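Local coordinates for voltage-sensor containing phosphatase (PDB 3V0D), which probably dephosphorylates phosphoinositides through a PTEN-like phosphatase domain, joined to a C2 domain, under the control of a membrane voltage sensor, at residues A[63-71]-A[109-120]. The protein carries 1 engineered substitution. Sequence-based numbering, arbitrary orientation. Where two conformers were deposited one is given.
Sequences HPDKFRIYN and DAKVWMTSDPDH
The contact belongs to the helix-on-sheet layer of the tensin-type phosphatase domain: helix 109-115 runs antiparallel to strand 67-71, their axes 9.9 Å apart, and R68, Y70 and W113 fill the gap. R68 holds D109 side-on: NE donates almost straight (177°) to the syn lone pair of OD1 at 2.7 Å, and NH2 reaches OD2 at 3.0 Å, with guanidinium and carboxylate nearly coplanar. D109 OD1 also takes the Y70 hydroxyl (OH to OD1 2.7 Å) nearly along its C-O axis, so three donors fix the carboxylate's rotation. Tyrosine suits this buried layer, its ring edge-to-face with F106 while its hydroxyl reaches D109. R68 and Y70 both point toward the helix; F67, just before them, leaves the strand away from it, its ring meeting F59 and H86.

A long, flat indole suits the next helical turn. With CG of W113 anti to its backbone N (chi1 168°), the ring slides beneath the arginine's aliphatic stem, and R68 CB makes a CH-pi contact 3.7 Å from the five-membered ring's centroid. H120 lies against the opposite indole face, fixed by its ND1 bond to W113 O (2.8 Å), whereas W113 NE1 donates to V121 O.

Just before the strand, a long lysine can span to the aspartate after the helix: the partly exposed K66 chain bends at chi4 (-62°), bringing NZ to the syn lone pair of D117 OD1, 2.7 Å away. Helix 100-115 forms the beta-alpha-beta crossover from strand 87-92 to 121-125, passing over strand 67-73 between them, as in the alpha/beta core of PTEN-like phosphatases.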
ATOM      1  N   HIS A  63       6.745  10.777  26.720  1.00 21.96           N
ATOM      2  CA  HIS A  63       5.296  10.613  26.677  1.00 20.97           C
ATOM      3  C   HIS A  63       4.842   9.567  27.695  1.00 21.23           C
ATOM      4  O   HIS A  63       4.079   8.654  27.349  1.00 20.51           O
ATOM      5  CB  HIS A  63       4.842  10.226  25.259  1.00 21.10           C
ATOM      6  CG  HIS A  63       5.219  11.226  24.212  1.00 20.68           C
ATOM      7  ND1 HIS A  63       4.574  12.438  24.077  1.00 21.10           N
ATOM      8  CD2 HIS A  63       6.198  11.206  23.272  1.00 21.01           C
ATOM      9  CE1 HIS A  63       5.123  13.109  23.075  1.00 20.89           C
ATOM     10  NE2 HIS A  63       6.115  12.388  22.577  1.00 21.35           N
ATOM     11  N   PRO A  64       5.321   9.677  28.957  1.00 22.44           N
ATOM     12  CA  PRO A  64       5.047   8.592  29.903  1.00 22.61           C
ATOM     13  C   PRO A  64       3.555   8.298  30.054  1.00 21.58           C
ATOM     14  O   PRO A  64       2.735   9.209  30.271  1.00 21.50           O
ATOM     15  CB  PRO A  64       5.639   9.107  31.237  1.00 24.33           C
ATOM     16  CG  PRO A  64       5.721  10.571  31.070  1.00 25.16           C
ATOM     17  CD  PRO A  64       6.027  10.786  29.616  1.00 23.26           C
ATOM     18  N   ASP A  65       3.215   7.020  29.888  1.00 21.39           N
ATOM     19  CA  ASP A  65       1.836   6.527  29.994  0.77 22.00           C
ATOM     20  C   ASP A  65       0.870   7.159  29.007  1.00 21.19           C
ATOM     21  O   ASP A  65      -0.349   7.057  29.174  1.00 22.94           O
ATOM     22  CB  ASP A  65       1.280   6.684  31.418  0.77 23.42           C
ATOM     23  CG  ASP A  65       2.082   5.938  32.444  0.77 26.59           C
ATOM     24  OD1 ASP A  65       2.409   4.747  32.235  0.77 29.69           O
ATOM     25  OD2 ASP A  65       2.375   6.561  33.476  0.77 29.71           O
ATOM     26  N   LYS A  66       1.406   7.787  27.956  1.00 19.22           N
ATOM     27  CA  LYS A  66       0.552   8.507  27.015  1.00 19.15           C
ATOM     28  C   LYS A  66       0.928   8.209  25.570  1.00 17.81           C
ATOM     29  O   LYS A  66       0.695   9.048  24.680  1.00 18.64           O
ATOM     30  CB  LYS A  66       0.598  10.011  27.295  1.00 19.90           C
ATOM     31  CG  LYS A  66      -0.115  10.389  28.597  1.00 21.79           C
ATOM     32  CD  LYS A  66      -0.460  11.879  28.643  1.00 23.37           C
ATOM     33  CE  LYS A  66      -0.748  12.341  30.047  1.00 27.45           C
ATOM     34  NZ  LYS A  66      -1.911  11.646  30.642  1.00 28.96           N
ATOM     35  N   PHE A  67       1.466   7.019  25.315  1.00 16.99           N
ATOM     36  CA  PHE A  67       1.777   6.629  23.940  1.00 17.12           C
ATOM     37  C   PHE A  67       1.169   5.287  23.545  1.00 16.40           C
ATOM     38  O   PHE A  67       0.919   4.408  24.385  1.00 16.70           O
ATOM     39  CB  PHE A  67       3.301   6.609  23.713  1.00 17.68           C
ATOM     40  CG  PHE A  67       4.021   5.546  24.501  1.00 17.29           C
ATOM     41  CD1 PHE A  67       4.146   4.262  23.992  1.00 19.10           C
ATOM     42  CD2 PHE A  67       4.548   5.816  25.767  1.00 18.22           C
ATOM     43  CE1 PHE A  67       4.790   3.262  24.718  1.00 20.42           C
ATOM     44  CE2 PHE A  67       5.202   4.812  26.492  1.00 19.30           C
ATOM     45  CZ  PHE A  67       5.306   3.544  25.964  1.00 20.29           C
ATOM     46  N   ARG A  68       0.990   5.121  22.236  1.00 16.02           N
ATOM     47  CA  ARG A  68       0.603   3.845  21.646  1.00 15.77           C
ATOM     48  C   ARG A  68       1.465   3.672  20.407  1.00 15.21           C
ATOM     49  O   ARG A  68       1.593   4.609  19.604  1.00 15.92           O
ATOM     50  CB  ARG A  68      -0.877   3.813  21.320  1.00 16.48           C
ATOM     51  CG  ARG A  68      -1.449   2.471  20.938  1.00 17.46           C
ATOM     52  CD  ARG A  68      -2.936   2.482  21.209  1.00 18.75           C
ATOM     53  NE  ARG A  68      -3.605   1.220  20.926  1.00 18.78           N
ATOM     54  CZ  ARG A  68      -3.483   0.137  21.683  1.00 19.34           C
ATOM     55  NH1 ARG A  68      -2.686   0.162  22.746  1.00 21.04           N
ATOM     56  NH2 ARG A  68      -4.162  -0.964  21.361  1.00 21.71           N
ATOM     57  N   ILE A  69       2.036   2.481  20.247  1.00 15.06           N
ATOM     58  CA  ILE A  69       2.923   2.155  19.118  1.00 15.10           C
ATOM     59  C   ILE A  69       2.188   1.244  18.156  1.00 14.38           C
ATOM     60  O   ILE A  69       1.567   0.269  18.584  1.00 15.17           O
ATOM     61  CB  ILE A  69       4.185   1.414  19.629  1.00 15.73           C
ATOM     62  CG1 ILE A  69       4.842   2.127  20.831  1.00 16.79           C
ATOM     63  CG2 ILE A  69       5.172   1.174  18.470  1.00 16.37           C
ATOM     64  CD1 ILE A  69       5.316   3.534  20.546  1.00 17.47           C
ATOM     65  N   TYR A  70       2.305   1.541  16.859  1.00 14.27           N
ATOM     66  CA  TYR A  70       1.737   0.694  15.814  1.00 14.23           C
ATOM     67  C   TYR A  70       2.857   0.130  14.963  1.00 13.83           C
ATOM     68  O   TYR A  70       3.603   0.894  14.323  1.00 14.73           O
ATOM     69  CB  TYR A  70       0.757   1.513  14.951  1.00 14.55           C
ATOM     70  CG  TYR A  70      -0.442   1.983  15.729  1.00 14.49           C
ATOM     71  CD1 TYR A  70      -0.427   3.173  16.426  1.00 14.97           C
ATOM     72  CD2 TYR A  70      -1.586   1.182  15.819  1.00 15.06           C
ATOM     73  CE1 TYR A  70      -1.527   3.601  17.171  1.00 15.76           C
ATOM     74  CE2 TYR A  70      -2.697   1.586  16.575  1.00 15.17           C
ATOM     75  CZ  TYR A  70      -2.641   2.794  17.248  1.00 15.04           C
ATOM     76  OH  TYR A  70      -3.716   3.241  17.977  1.00 16.40           O
ATOM     77  N   ASN A  71       2.974  -1.197  14.973  1.00 13.98           N
ATOM     78  CA  ASN A  71       3.946  -1.910  14.148  1.00 13.74           C
ATOM     79  C   ASN A  71       3.218  -2.418  12.917  1.00 14.12           C
ATOM     80  O   ASN A  71       2.364  -3.305  13.029  1.00 14.48           O
ATOM     81  CB  ASN A  71       4.552  -3.075  14.940  1.00 14.26           C
ATOM     82  CG  ASN A  71       5.436  -3.945  14.086  1.00 14.22           C
ATOM     83  OD1 ASN A  71       5.738  -3.626  12.941  1.00 14.46           O
ATOM     84  ND2 ASN A  71       5.858  -5.069  14.626  1.00 16.11           N
ATOM     85  N   ASP A 109      -9.148   1.836  16.665  1.00 16.05           N
ATOM     86  CA  ASP A 109      -8.253   1.710  17.802  1.00 16.48           C
ATOM     87  C   ASP A 109      -7.575   3.043  18.137  1.00 16.08           C
ATOM     88  O   ASP A 109      -7.537   3.476  19.300  1.00 17.27           O
ATOM     89  CB  ASP A 109      -7.233   0.604  17.549  1.00 16.65           C
ATOM     90  CG  ASP A 109      -6.240   0.457  18.694  1.00 16.43           C
ATOM     91  OD1 ASP A 109      -5.231   1.173  18.715  1.00 17.02           O
ATOM     92  OD2 ASP A 109      -6.523  -0.339  19.626  1.00 17.89           O
ATOM     93  N   ALA A 110      -7.078   3.716  17.100  1.00 15.78           N
ATOM     94  CA  ALA A 110      -6.438   5.005  17.284  1.00 16.61           C
ATOM     95  C   ALA A 110      -7.449   6.052  17.783  1.00 16.43           C
ATOM     96  O   ALA A 110      -7.125   6.859  18.660  1.00 17.85           O
ATOM     97  CB  ALA A 110      -5.747   5.457  15.993  1.00 16.82           C
ATOM     98  N   LYS A 111      -8.669   6.037  17.221  1.00 17.07           N
ATOM     99  CA  LYS A 111      -9.689   6.995  17.658  1.00 18.57           C
ATOM    100  C   LYS A 111      -9.983   6.849  19.148  1.00 18.54           C
ATOM    101  O   LYS A 111     -10.036   7.859  19.874  1.00 20.22           O
ATOM    102  CB  LYS A 111     -10.959   6.902  16.810  0.57 19.57           C
ATOM    103  CG  LYS A 111     -11.717   8.229  16.755  0.57 20.85           C
ATOM    104  CD  LYS A 111     -12.806   8.289  15.684  0.57 22.85           C
ATOM    105  CE  LYS A 111     -13.362   9.746  15.458  0.57 24.39           C
ATOM    106  NZ  LYS A 111     -12.393  10.839  14.981  0.57 24.25           N
ATOM    107  N   VAL A 112     -10.197   5.616  19.602  1.00 19.61           N
ATOM    108  CA  VAL A 112     -10.519   5.351  21.012  1.00 20.61           C
ATOM    109  C   VAL A 112      -9.369   5.836  21.900  1.00 20.45           C
ATOM    110  O   VAL A 112      -9.574   6.488  22.921  1.00 22.54           O
ATOM    111  CB  VAL A 112     -10.852   3.863  21.229  1.00 21.40           C
ATOM    112  CG1 VAL A 112     -10.927   3.500  22.713  1.00 24.06           C
ATOM    113  CG2 VAL A 112     -12.185   3.512  20.563  1.00 22.41           C
ATOM    114  N   TRP A 113      -8.148   5.508  21.506  1.00 19.75           N
ATOM    115  CA  TRP A 113      -6.976   5.908  22.265  1.00 19.34           C
ATOM    116  C   TRP A 113      -6.828   7.420  22.323  1.00 19.41           C
ATOM    117  O   TRP A 113      -6.582   7.988  23.390  1.00 21.22           O
ATOM    118  CB  TRP A 113      -5.751   5.246  21.655  1.00 18.62           C
ATOM    119  CG  TRP A 113      -4.464   5.798  22.170  1.00 16.87           C
ATOM    120  CD1 TRP A 113      -3.572   6.541  21.470  1.00 17.50           C
ATOM    121  CD2 TRP A 113      -3.916   5.632  23.476  1.00 17.38           C
ATOM    122  NE1 TRP A 113      -2.519   6.868  22.250  1.00 17.84           N
ATOM    123  CE2 TRP A 113      -2.704   6.341  23.501  1.00 17.85           C
ATOM    124  CE3 TRP A 113      -4.357   4.980  24.640  1.00 19.73           C
ATOM    125  CZ2 TRP A 113      -1.888   6.395  24.630  1.00 19.52           C
ATOM    126  CZ3 TRP A 113      -3.542   5.041  25.772  1.00 20.63           C
ATOM    127  CH2 TRP A 113      -2.322   5.745  25.749  1.00 20.28           C
ATOM    128  N   MET A 114      -6.976   8.087  21.182  1.00 19.67           N
ATOM    129  CA  MET A 114      -6.727   9.509  21.125  1.00 21.40           C
ATOM    130  C   MET A 114      -7.847  10.311  21.797  1.00 21.89           C
ATOM    131  O   MET A 114      -7.595  11.335  22.424  1.00 23.02           O
ATOM    132  CB  MET A 114      -6.465   9.952  19.681  1.00 20.99           C
ATOM    133  CG  MET A 114      -5.164   9.334  19.114  1.00 20.31           C
ATOM    134  SD  MET A 114      -3.711  10.002  19.899  1.00 19.57           S
ATOM    135  CE  MET A 114      -3.293  11.182  18.677  1.00 22.23           C
ATOM    136  N   THR A 115      -9.078   9.836  21.729  1.00 22.12           N
ATOM    137  CA  THR A 115     -10.169  10.665  22.236  1.00 23.73           C
ATOM    138  C   THR A 115     -10.107  10.772  23.747  1.00 23.80           C
ATOM    139  O   THR A 115     -10.615  11.731  24.331  1.00 24.91           O
ATOM    140  CB  THR A 115     -11.501  10.028  21.806  0.73 24.21           C
ATOM    141  OG1 THR A 115     -11.553   9.956  20.383  0.73 29.00           O
ATOM    142  CG2 THR A 115     -12.641  10.871  22.229  0.73 23.54           C
ATOM    143  N   SER A 116      -9.483   9.794  24.390  1.00 25.08           N
ATOM    144  CA  SER A 116      -9.508   9.734  25.838  1.00 25.93           C
ATOM    145  C   SER A 116      -8.619  10.766  26.556  1.00 24.69           C
ATOM    146  O   SER A 116      -8.831  11.013  27.739  1.00 26.50           O
ATOM    147  CB  SER A 116      -9.194   8.320  26.320  1.00 27.86           C
ATOM    148  OG  SER A 116      -7.873   7.947  25.973  1.00 29.12           O
ATOM    149  N   ASP A 117      -7.663  11.390  25.857  1.00 23.10           N
ATOM    150  CA  ASP A 117      -6.718  12.315  26.503  1.00 22.04           C
ATOM    151  C   ASP A 117      -6.050  13.154  25.413  1.00 22.15           C
ATOM    152  O   ASP A 117      -5.477  12.592  24.492  1.00 21.39           O
ATOM    153  CB  ASP A 117      -5.718  11.463  27.303  1.00 22.14           C
ATOM    154  CG  ASP A 117      -4.655  12.249  28.073  1.00 23.69           C
ATOM    155  OD1 ASP A 117      -4.157  11.656  29.057  1.00 28.98           O
ATOM    156  OD2 ASP A 117      -4.254  13.372  27.701  1.00 25.01           O
ATOM    157  N   PRO A 118      -6.125  14.499  25.493  1.00 22.99           N
ATOM    158  CA  PRO A 118      -5.568  15.339  24.403  1.00 23.89           C
ATOM    159  C   PRO A 118      -4.038  15.267  24.289  1.00 22.18           C
ATOM    160  O   PRO A 118      -3.473  15.707  23.270  1.00 23.87           O
ATOM    161  CB  PRO A 118      -6.004  16.748  24.798  1.00 25.45           C
ATOM    162  CG  PRO A 118      -6.079  16.668  26.290  1.00 25.95           C
ATOM    163  CD  PRO A 118      -6.698  15.328  26.570  1.00 24.27           C
ATOM    164  N   ASP A 119      -3.381  14.735  25.326  1.00 21.46           N
ATOM    165  CA  ASP A 119      -1.933  14.573  25.286  1.00 21.18           C
ATOM    166  C   ASP A 119      -1.499  13.174  24.841  1.00 19.42           C
ATOM    167  O   ASP A 119      -0.297  12.888  24.809  1.00 20.11           O
ATOM    168  CB  ASP A 119      -1.305  14.906  26.645  1.00 22.65           C
ATOM    169  CG  ASP A 119      -1.636  16.320  27.106  1.00 26.18           C
ATOM    170  OD1 ASP A 119      -1.918  16.519  28.306  1.00 32.25           O
ATOM    171  OD2 ASP A 119      -1.599  17.241  26.273  1.00 29.50           O
ATOM    172  N   HIS A 120      -2.442  12.296  24.492  1.00 18.60           N
ATOM    173  CA  HIS A 120      -2.060  11.007  23.940  1.00 17.64           C
ATOM    174  C   HIS A 120      -1.384  11.181  22.589  1.00 17.36           C
ATOM    175  O   HIS A 120      -1.743  12.056  21.796  1.00 17.76           O
ATOM    176  CB  HIS A 120      -3.279  10.105  23.847  1.00 17.78           C
ATOM    177  CG  HIS A 120      -3.607   9.439  25.139  1.00 17.76           C
ATOM    178  ND1 HIS A 120      -4.670   8.577  25.282  1.00 19.13           N
ATOM    179  CD2 HIS A 120      -3.010   9.511  26.354  1.00 18.53           C
ATOM    180  CE1 HIS A 120      -4.715   8.144  26.533  1.00 20.43           C
ATOM    181  NE2 HIS A 120      -3.713   8.690  27.198  1.00 20.01           N
TER
HETATM  182  O   HOH W   1       2.333  13.420  25.457  1.00 24.64           O
HETATM  183  O   HOH W   2      -3.066   8.293  29.766  1.00 50.37           O